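Beta-lactamase-related domain-containing protein (Bacteroides dorei DSM 17855, PDB 5TGF) is probably a serine hydrolase of the class C beta-lactamase and penicillin-binding protein type, whose natural substrate is not established. Local coordinates at residues 59-64 and 263-268; 88-93 and 127-132; 281-286 and 291-296. All coordinates share one frame; numbering follows the deposited sequence.

Contact 1: residues 59-64 and 263-268; sequences AGKWVA and SIYGLG
A buried backbone-and-side-chain packing contact sets the first turn of helix 60-74 against the irregular 263-268 loop, deep in the fold, its centre about 4 Å from the centre of the chain. Gly268 lies against Lys61 and Trp62; the CA atoms of Lys61 and Gly268 are 4.8 Å apart. The carbonyl oxygen Gly268 O sits 3.1 Å from Trp62 N, yet the N-H points poorly at it and no hydrogen bond forms. The same oxygen rests 3.3 Å from Lys61 C and 3.6 Å from Lys61 CB, so the glycine puts its backbone directly against the helix.

The second touch is lateral. Tyr265 lays its hydroxyl against the lysine shaft, OH to Lys61 CD 3.4 Å, the two side chains crossing at about a right angle. Lys61 runs extended to CE and bends only at its last torsion (chi4 71°), carrying NZ away from the loop, where Ser58 OG, Tyr147 OH and Gly200 O bind it. Tyr265 in turn packs edge-to-face with His106 and Trp270.

Ser58, Lys61 and Tyr147 fit the SxxK and second-hydroxyl pattern, consistent with a serine hydrolase active site, though no catalytic role has been established. The loop touches Lys61 through CB, CD and the peptide to Trp62, while NZ is held by partners outside both segments.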
# COMPACT_ATOMS: atom_id res chain seq x y z
N ALA A 59 1.77 -4.25 0.02
CA ALA A 59 1.57 -3.62 -1.29
C ALA A 59 0.11 -3.33 -1.58
O ALA A 59 -0.22 -2.39 -2.31
CB ALA A 59 2.23 -4.41 -2.41
N GLY A 60 -0.79 -4.10 -0.95
CA GLY A 60 -2.22 -3.84 -1.06
C GLY A 60 -2.78 -2.63 -0.34
O GLY A 60 -3.90 -2.23 -0.64
N LYS A 61 -2.02 -2.01 0.58
CA LYS A 61 -2.54 -0.83 1.29
C LYS A 61 -2.86 0.30 0.30
O LYS A 61 -3.85 0.98 0.46
CB LYS A 61 -1.58 -0.34 2.38
CG LYS A 61 -1.57 -1.19 3.64
CD LYS A 61 -0.68 -0.60 4.73
CE LYS A 61 -0.76 -1.37 6.05
NZ LYS A 61 -0.13 -2.71 6.04
N TRP A 62 -2.01 0.45 -0.70
CA TRP A 62 -2.18 1.48 -1.74
C TRP A 62 -3.48 1.23 -2.49
O TRP A 62 -4.26 2.14 -2.71
CB TRP A 62 -0.99 1.47 -2.69
CG TRP A 62 -0.77 2.75 -3.47
CD1 TRP A 62 -1.63 3.84 -3.63
CD2 TRP A 62 0.42 3.08 -4.18
NE1 TRP A 62 -1.01 4.82 -4.37
CE2 TRP A 62 0.23 4.38 -4.74
CE3 TRP A 62 1.62 2.41 -4.39
CZ2 TRP A 62 1.21 5.01 -5.50
CZ3 TRP A 62 2.62 3.05 -5.09
CH2 TRP A 62 2.41 4.36 -5.64
N VAL A 63 -3.67 0.00 -2.92
CA VAL A 63 -4.90 -0.41 -3.64
C VAL A 63 -6.13 -0.27 -2.74
O VAL A 63 -7.17 0.20 -3.18
CB VAL A 63 -4.78 -1.84 -4.19
CG1 VAL A 63 -6.06 -2.23 -4.94
CG2 VAL A 63 -3.55 -1.96 -5.08
N ALA A 64 -6.02 -0.65 -1.48
CA ALA A 64 -7.19 -0.54 -0.58
C ALA A 64 -7.60 0.90 -0.31
O ALA A 64 -8.79 1.25 -0.31
CB ALA A 64 -6.90 -1.27 0.72
N SER A 263 6.72 13.91 7.27
CA SER A 263 5.53 13.69 6.45
C SER A 263 5.67 12.38 5.65
O SER A 263 5.56 12.35 4.41
CB SER A 263 5.32 14.86 5.50
OG SER A 263 6.42 15.05 4.64
N ILE A 264 5.88 11.28 6.38
CA ILE A 264 6.30 10.01 5.75
C ILE A 264 5.17 9.17 5.14
O ILE A 264 5.44 8.15 4.48
CB ILE A 264 7.11 9.13 6.73
CG1 ILE A 264 6.25 8.77 7.96
CG2 ILE A 264 8.41 9.86 7.07
CD1 ILE A 264 6.95 7.93 8.99
N TYR A 265 3.92 9.58 5.33
CA TYR A 265 2.81 8.72 4.88
C TYR A 265 1.64 9.55 4.42
O TYR A 265 1.34 10.59 5.01
CB TYR A 265 2.39 7.75 6.01
CG TYR A 265 1.89 6.40 5.57
CD1 TYR A 265 2.77 5.36 5.28
CD2 TYR A 265 0.52 6.16 5.42
CE1 TYR A 265 2.31 4.12 4.90
CE2 TYR A 265 0.05 4.91 5.02
CZ TYR A 265 0.95 3.90 4.76
OH TYR A 265 0.48 2.63 4.41
N GLY A 266 0.95 9.05 3.40
CA GLY A 266 -0.29 9.58 2.91
C GLY A 266 -1.45 8.72 3.34
O GLY A 266 -1.61 8.44 4.55
N LEU A 267 -2.32 8.35 2.39
CA LEU A 267 -3.38 7.36 2.62
C LEU A 267 -2.99 6.02 2.04
O LEU A 267 -2.85 5.86 0.81
CB LEU A 267 -4.70 7.82 2.01
CG LEU A 267 -5.16 9.22 2.42
CD1 LEU A 267 -6.42 9.62 1.65
CD2 LEU A 267 -5.46 9.29 3.91
N GLY A 268 -2.62 5.09 2.91
CA GLY A 268 -2.15 3.76 2.48
C GLY A 268 -0.90 3.71 1.61
O GLY A 268 -0.75 2.79 0.84

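Contact 2: residues 88-93 and 127-132; sequences PQFRGD and SAVTEI
The loop that follows helix 83-86 packs here on the side of helix 125-133 through Phe90 and Val129, at the periphery of the fold and about 24 Å from the centre of the chain. Phe90 ends a short 3-10 segment and begins a type II beta turn, closed by Asp93 N to Phe90 O at 3.2 Å.

Phe90 and Val129 make the apolar part of the contact. Val129 CG1 comes up to the edge of the phenyl ring, in the ring plane, 3.4 Å from Phe90 CE1 and 3.6 Å from Phe90 CZ, so neither face of the ring is used by this methyl. Val129 puts that branch forward by holding CG1 trans to its backbone N (chi1 167°). The two side chains meet at about a right angle.

Gln89 reaches across toward Val129 and Thr130, at about a right angle to the threonine. Its extended chain brings OE1 to 4.1 Å from Val129 CG1 and to 3.9 Å from Thr130 OG1, too long for a hydrogen bond. The threonine hydroxyl is instead bonded to Asp126 O, one turn earlier in its own helix. The segments meet by van der Waals packing alone, burying 166 Å² in all.

Leu133, at the end of helix 125-133, also touches Gln89, Phe90 and Asp93. Val129 touches Arg157 of helix 150-163, where Ala128 packs on Gln153, and Ile132 on Gln153 and Ile154.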
# COMPACT_ATOMS: atom_id res chain seq x y z
N PRO A 88 -22.37 3.32 14.08
CA PRO A 88 -22.87 3.85 15.35
C PRO A 88 -22.56 2.98 16.58
O PRO A 88 -22.61 3.50 17.70
CB PRO A 88 -24.39 4.00 15.11
CG PRO A 88 -24.69 3.12 13.95
CD PRO A 88 -23.45 3.11 13.10
N GLN A 89 -22.17 1.73 16.39
CA GLN A 89 -21.71 0.95 17.51
C GLN A 89 -20.46 1.54 18.17
O GLN A 89 -20.13 1.14 19.29
CB GLN A 89 -21.52 -0.55 17.13
CG GLN A 89 -20.27 -0.89 16.34
CD GLN A 89 -20.07 -2.40 16.08
OE1 GLN A 89 -19.47 -2.79 15.06
NE2 GLN A 89 -20.55 -3.24 16.99
N PHE A 90 -19.77 2.48 17.52
CA PHE A 90 -18.59 3.13 18.12
C PHE A 90 -18.93 4.34 19.01
O PHE A 90 -18.02 4.89 19.62
CB PHE A 90 -17.60 3.57 17.03
CG PHE A 90 -16.71 2.46 16.52
CD1 PHE A 90 -17.22 1.46 15.72
CD2 PHE A 90 -15.37 2.43 16.85
CE1 PHE A 90 -16.41 0.43 15.28
CE2 PHE A 90 -14.54 1.42 16.40
CZ PHE A 90 -15.06 0.41 15.62
N ARG A 91 -20.19 4.78 19.06
CA ARG A 91 -20.56 5.92 19.93
C ARG A 91 -20.40 5.49 21.38
O ARG A 91 -20.72 4.36 21.74
CB ARG A 91 -22.01 6.35 19.71
CG ARG A 91 -22.27 7.16 18.44
CD ARG A 91 -21.81 8.61 18.56
NE ARG A 91 -22.21 9.42 17.41
CZ ARG A 91 -21.77 10.66 17.15
NH1 ARG A 91 -20.88 11.26 17.96
NH2 ARG A 91 -22.20 11.29 16.06
N GLY A 92 -19.83 6.36 22.21
CA GLY A 92 -19.54 6.01 23.59
C GLY A 92 -18.11 5.57 23.82
O GLY A 92 -17.68 5.43 24.97
N ASP A 93 -17.40 5.30 22.73
CA ASP A 93 -16.01 4.86 22.76
C ASP A 93 -15.17 6.03 22.25
O ASP A 93 -15.59 6.78 21.37
CB ASP A 93 -15.88 3.62 21.85
CG ASP A 93 -14.62 2.81 22.11
OD1 ASP A 93 -13.55 3.21 21.58
OD2 ASP A 93 -14.69 1.79 22.82
N SER A 127 -17.56 -8.49 11.13
CA SER A 127 -17.03 -9.32 12.23
C SER A 127 -15.66 -8.82 12.74
O SER A 127 -15.39 -8.80 13.94
CB SER A 127 -16.90 -10.78 11.77
OG SER A 127 -18.14 -11.32 11.39
N ALA A 128 -14.79 -8.42 11.82
CA ALA A 128 -13.47 -7.88 12.22
C ALA A 128 -13.62 -6.68 13.12
O ALA A 128 -12.93 -6.56 14.12
CB ALA A 128 -12.63 -7.50 11.02
N VAL A 129 -14.51 -5.77 12.75
CA VAL A 129 -14.62 -4.49 13.44
C VAL A 129 -15.27 -4.61 14.83
O VAL A 129 -14.92 -3.87 15.74
CB VAL A 129 -15.36 -3.46 12.56
CG1 VAL A 129 -15.75 -2.26 13.38
CG2 VAL A 129 -14.50 -3.04 11.40
N THR A 130 -16.18 -5.56 15.00
CA THR A 130 -16.70 -5.93 16.33
C THR A 130 -15.60 -6.35 17.29
O THR A 130 -15.58 -5.93 18.45
CB THR A 130 -17.75 -7.05 16.22
OG1 THR A 130 -18.81 -6.61 15.37
CG2 THR A 130 -18.34 -7.36 17.62
N GLU A 131 -14.66 -7.16 16.84
CA GLU A 131 -13.53 -7.54 17.70
C GLU A 131 -12.59 -6.35 17.97
O GLU A 131 -12.15 -6.15 19.11
CB GLU A 131 -12.74 -8.69 17.13
CG GLU A 131 -11.56 -9.07 18.03
CD GLU A 131 -11.11 -10.51 17.88
OE1 GLU A 131 -11.55 -11.17 16.90
OE2 GLU A 131 -10.30 -10.96 18.73
N ILE A 132 -12.34 -5.52 16.96
CA ILE A 132 -11.46 -4.37 17.15
C ILE A 132 -12.09 -3.36 18.14
O ILE A 132 -11.38 -2.71 18.91
CB ILE A 132 -11.11 -3.71 15.81
CG1 ILE A 132 -10.31 -4.70 14.95
CG2 ILE A 132 -10.35 -2.38 16.03
CD1 ILE A 132 -10.39 -4.36 13.47

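Contact 3: residues 281-286 and 291-296; sequences AYQISS and GAYPWI
Tyr293 sets CE1 of its ring 3.9 Å from Ser285 CB, on one side of a beta hairpin. The paired strands 283-285 and 293-296 run antiparallel, their axes 4.7 Å apart at closest approach and 152° between their directions. Ile284 and Ile296 make the hydrogen-bonded pair: Ile284 N to Ile296 O is 3.0 Å and Ile296 N to Ile284 O is 2.9 Å, with both N-H groups in the plane of the carbonyl they meet. Ser285 and Trp295 form the next, non-hydrogen-bonded pair, and beyond it Ser286 N reaches Pro294 O by a weak bond of 3.4 Å.

With CG trans to the backbone N, the extended Gln283 chain carries its amide to two aromatic side chains: NE2 lies 3.9 Å from Tyr293 OH, and OE1 4.1 Å from Trp295 CD1. The amide plane stands 85° from the Tyr293 ring and 70° from that of Trp295. Neither approach is a hydrogen bond; OE1 is bound by Asn297 ND2, and NE2 by Glu272 OE1. That carboxylate also takes Tyr293 OH, itself bonded to Ser330, and Ser285 OG. Toward the hairpin turn Pro294 CD packs 3.2 Å from Ser286 O, and Ser286 OG bonds to Ser58 O, tying the hairpin to the start of helix 60-74.

Tyr282 and Gln283 both face Leu273 in a classic beta bulge, where strand 270-274 continues the sheet; strand 302-307 flanks 293-297. Tyr293 and Trp295 meet helix 328-337, whereas Pro294 and Ile296 rest on helix 207-218.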
# COMPACT_ATOMS: atom_id res chain seq x y z
N ALA A 281 5.29 15.18 -2.39
CA ALA A 281 6.05 13.94 -2.47
C ALA A 281 6.23 13.59 -3.96
O ALA A 281 5.29 13.66 -4.75
CB ALA A 281 5.30 12.82 -1.75
N TYR A 282 7.45 13.30 -4.34
CA TYR A 282 7.75 12.94 -5.72
C TYR A 282 8.20 11.49 -5.88
O TYR A 282 8.30 10.98 -7.00
CB TYR A 282 8.78 13.93 -6.30
CG TYR A 282 10.16 13.92 -5.71
CD1 TYR A 282 11.11 13.00 -6.12
CD2 TYR A 282 10.54 14.88 -4.78
CE1 TYR A 282 12.38 12.99 -5.58
CE2 TYR A 282 11.81 14.87 -4.23
CZ TYR A 282 12.74 13.94 -4.66
OH TYR A 282 13.99 13.91 -4.14
N GLN A 283 8.38 10.80 -4.77
CA GLN A 283 8.45 9.32 -4.82
C GLN A 283 7.52 8.74 -3.75
O GLN A 283 7.61 9.11 -2.57
CB GLN A 283 9.87 8.81 -4.65
CG GLN A 283 10.01 7.32 -4.97
CD GLN A 283 11.45 6.86 -5.12
OE1 GLN A 283 12.03 6.99 -6.19
NE2 GLN A 283 12.03 6.32 -4.04
N ILE A 284 6.61 7.90 -4.20
CA ILE A 284 5.61 7.27 -3.36
C ILE A 284 5.66 5.73 -3.60
O ILE A 284 5.92 5.24 -4.71
CB ILE A 284 4.21 7.81 -3.75
CG1 ILE A 284 4.10 9.31 -3.39
CG2 ILE A 284 3.09 7.04 -3.06
CD1 ILE A 284 3.10 10.02 -4.25
N SER A 285 5.42 4.97 -2.53
CA SER A 285 5.50 3.52 -2.59
C SER A 285 4.59 2.86 -1.58
O SER A 285 4.02 3.52 -0.69
CB SER A 285 6.92 3.08 -2.31
OG SER A 285 7.14 3.19 -0.90
N SER A 286 4.43 1.54 -1.72
CA SER A 286 3.74 0.70 -0.73
C SER A 286 4.42 -0.69 -0.61
O SER A 286 3.88 -1.70 -1.06
CB SER A 286 2.26 0.57 -1.09
OG SER A 286 1.48 0.14 0.03
N GLY A 291 8.82 -8.56 -0.05
CA GLY A 291 9.59 -8.12 -1.20
C GLY A 291 8.86 -7.37 -2.31
O GLY A 291 9.50 -6.71 -3.11
N ALA A 292 7.53 -7.39 -2.31
CA ALA A 292 6.78 -6.64 -3.30
C ALA A 292 7.06 -5.13 -3.11
O ALA A 292 6.98 -4.61 -1.98
CB ALA A 292 5.29 -6.91 -3.17
N TYR A 293 7.41 -4.46 -4.19
CA TYR A 293 7.77 -3.03 -4.15
C TYR A 293 7.19 -2.31 -5.37
O TYR A 293 7.79 -2.36 -6.47
CB TYR A 293 9.26 -2.87 -4.14
CG TYR A 293 9.69 -1.41 -4.00
CD1 TYR A 293 9.56 -0.73 -2.79
CD2 TYR A 293 10.31 -0.76 -5.04
CE1 TYR A 293 9.96 0.59 -2.67
CE2 TYR A 293 10.72 0.55 -4.94
CZ TYR A 293 10.55 1.22 -3.74
OH TYR A 293 10.95 2.55 -3.67
N PRO A 294 6.06 -1.64 -5.18
CA PRO A 294 5.55 -0.74 -6.16
C PRO A 294 5.95 0.71 -5.89
O PRO A 294 5.93 1.16 -4.73
CB PRO A 294 4.04 -0.92 -6.00
CG PRO A 294 3.86 -1.17 -4.52
CD PRO A 294 5.15 -1.76 -4.02
N TRP A 295 6.27 1.47 -6.93
CA TRP A 295 6.57 2.88 -6.73
C TRP A 295 6.24 3.75 -7.91
O TRP A 295 6.17 3.28 -9.07
CB TRP A 295 8.02 3.05 -6.34
CG TRP A 295 8.99 3.09 -7.48
CD1 TRP A 295 9.63 4.19 -7.96
CD2 TRP A 295 9.52 1.97 -8.20
NE1 TRP A 295 10.45 3.84 -9.02
CE2 TRP A 295 10.46 2.48 -9.14
CE3 TRP A 295 9.31 0.58 -8.15
CZ2 TRP A 295 11.15 1.66 -10.06
CZ3 TRP A 295 10.00 -0.24 -9.06
CH2 TRP A 295 10.93 0.30 -9.98
N ILE A 296 6.14 5.04 -7.61
CA ILE A 296 6.09 6.07 -8.63
C ILE A 296 7.16 7.11 -8.27
O ILE A 296 7.27 7.51 -7.09
CB ILE A 296 4.72 6.73 -8.66
CG1 ILE A 296 3.66 5.77 -9.19
CG2 ILE A 296 4.74 8.02 -9.46
CD1 ILE A 296 2.26 6.35 -9.10

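From the N terminus, residues 59-64 open the longest loop, which contact 1 closes only at 263-268, 199 residues on, counted between the nearest ends. Contact 2 is nested inside it: 88-93 and 127-132 close a shorter loop, with centres about 23 Å from contact 1 and no touch. Contact 3 follows in series, closing a short hairpin between 281-286 and 291-296. Contacts 1 and 3 do touch, their centres about 9 Å apart: Ala59 CB lies 3.4 Å from Ser286 O, and Trp62 CZ2 lies 3.7 Å from Ile284 CG2. Helix 60-74 thus meets the six-stranded sheet directly, while contact 2 ties a peripheral loop to helix 125-133, away from the sheet.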